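PDB 1X3L: glycerate 2-kinase from Pyrococcus horikoshii, which catalyses the ATP-dependent, metal-requiring phosphorylation of D-glycerate to 2-phosphoglycerate and also accepts other nucleotides or pyrophosphate as phosphate donor. Local coordinates for residues 53-57 with 58-62. Sequence-based numbering, arbitrary orientation.
Sequences VIALG and KAACE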
loop_
_atom_site.group_PDB
_atom_site.type_symbol
_atom_site.label_atom_id
_atom_site.label_comp_id
_atom_site.label_asym_id
_atom_site.label_seq_id
_atom_site.Cartn_x
_atom_site.Cartn_y
_atom_site.Cartn_z
ATOM N N VAL A 53 16.033 9.149 12.372
ATOM C CA VAL A 53 14.802 8.681 11.751
ATOM C C VAL A 53 14.092 9.768 10.962
ATOM O O VAL A 53 13.871 10.868 11.458
ATOM C CB VAL A 53 13.796 8.142 12.800
ATOM C CG1 VAL A 53 12.453 7.868 12.130
ATOM C CG2 VAL A 53 14.327 6.870 13.440
ATOM N N ILE A 54 13.743 9.447 9.723
ATOM C CA ILE A 54 13.003 10.360 8.867
ATOM C C ILE A 54 11.806 9.559 8.359
ATOM O O ILE A 54 11.960 8.659 7.528
ATOM C CB ILE A 54 13.844 10.839 7.668
ATOM C CG1 ILE A 54 15.008 11.705 8.163
ATOM C CG2 ILE A 54 12.962 11.625 6.697
ATOM C CD1 ILE A 54 15.966 12.145 7.061
ATOM N N ALA A 55 10.624 9.881 8.876
ATOM C CA ALA A 55 9.401 9.184 8.499
ATOM C C ALA A 55 8.428 10.091 7.759
ATOM O O ALA A 55 8.255 11.257 8.114
ATOM C CB ALA A 55 8.740 8.610 9.739
ATOM N N LEU A 56 7.793 9.540 6.731
ATOM C CA LEU A 56 6.833 10.277 5.923
ATOM C C LEU A 56 5.715 9.360 5.438
ATOM O O LEU A 56 5.965 8.286 4.880
ATOM C CB LEU A 56 7.529 10.912 4.715
ATOM C CG LEU A 56 8.443 9.967 3.929
ATOM C CD1 LEU A 56 8.157 10.075 2.435
ATOM C CD2 LEU A 56 9.897 10.302 4.239
ATOM N N GLY A 57 4.477 9.799 5.644
ATOM C CA GLY A 57 3.337 9.013 5.230
ATOM C C GLY A 57 2.323 8.943 6.348
ATOM O O GLY A 57 2.565 9.433 7.447
ATOM N N LYS A 58 1.185 8.320 6.066
ATOM C CA LYS A 58 0.118 8.192 7.045
ATOM C C LYS A 58 0.492 7.356 8.268
ATOM O O LYS A 58 -0.109 7.512 9.327
ATOM C CB LYS A 58 -1.124 7.609 6.369
ATOM C CG LYS A 58 -1.707 8.512 5.291
ATOM C CD LYS A 58 -2.857 7.835 4.566
ATOM C CE LYS A 58 -3.399 8.714 3.449
ATOM N NZ LYS A 58 -4.442 8.006 2.651
ATOM N N ALA A 59 1.485 6.480 8.131
ATOM C CA ALA A 59 1.910 5.637 9.250
ATOM C C ALA A 59 3.280 6.048 9.795
ATOM O O ALA A 59 3.931 5.281 10.506
ATOM C CB ALA A 59 1.945 4.176 8.815
ATOM N N ALA A 60 3.707 7.261 9.464
ATOM C CA ALA A 60 4.997 7.771 9.907
ATOM C C ALA A 60 5.239 7.593 11.409
ATOM O O ALA A 60 6.280 7.076 11.823
ATOM C CB ALA A 60 5.125 9.245 9.528
ATOM N N CYS A 61 4.279 8.022 12.226
ATOM C CA CYS A 61 4.415 7.911 13.675
ATOM C C CYS A 61 4.431 6.472 14.167
ATOM O O CYS A 61 5.224 6.123 15.041
ATOM C CB CYS A 61 3.297 8.679 14.381
ATOM S SG CYS A 61 3.436 10.470 14.201
ATOM N N GLU A 62 3.559 5.634 13.619
ATOM C CA GLU A 62 3.539 4.241 14.043
ATOM C C GLU A 62 4.852 3.544 13.685
ATOM O O GLU A 62 5.411 2.811 14.498
ATOM C CB GLU A 62 2.343 3.509 13.427
ATOM C CG GLU A 62 1.046 3.743 14.188
ATOM C CD GLU A 62 1.090 3.161 15.600
ATOM O OE1 GLU A 62 0.974 1.920 15.749
ATOM O OE2 GLU A 62 1.251 3.943 16.563
#
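Ala55 and Ala60 meet through their methyl groups, CB of Ala55 lying 3.7 Å from CB of Ala60, and this small contact shows how closely a helix can fold back on the strand that leads into it. The backbones come correspondingly near, with 4.8 Å between CA of Ala55 and CA of Ala60. The same Ala55 CB also touches the backbone of the first helical turn, 3.6 Å from Ala60 O, while Ala60 CB rests 3.3 Å from Gly57 O and 3.9 Å from Leu56 N. Each methyl is thus packed against both the other methyl and main-chain atoms.

The reversal itself is a type I beta turn from Gly57 to Ala60. Its closing bond runs from Ala60 N to Gly57 O at 3.2 Å; it is fairly straight at hydrogen (159°), but the donor stands above the carbonyl plane, 68° out of it, and uses no lone pair. Thr80 OG1, from the neighbouring strand 75-81, gives Gly57 O a second hydrogen bond. Gly57 has a positive phi, at which a side chain would collide with the carbonyl oxygen of Leu56 and with Lys58 N. At the N-cap position, Ala59 has its backbone N bonded to Ser130 OG.

Lys58 forms the looser, exposed side. Its CB lies 3.7 Å from Gly57 C, but beyond CG, which sits anti to its own carbonyl carbon (chi1 -64°), the chain runs on fully extended, with the amine at the far end from the alanine packing. As in related glycerate kinases, this lysine probably binds the substrate. The arrangement is characteristic of a Rossmann-like beta-alpha-beta unit in a parallel sheet, where the glycine-containing turn between strand 51-56 and helix 60-70 places a probable substrate-binding residue just beyond the C-terminal end of the strand.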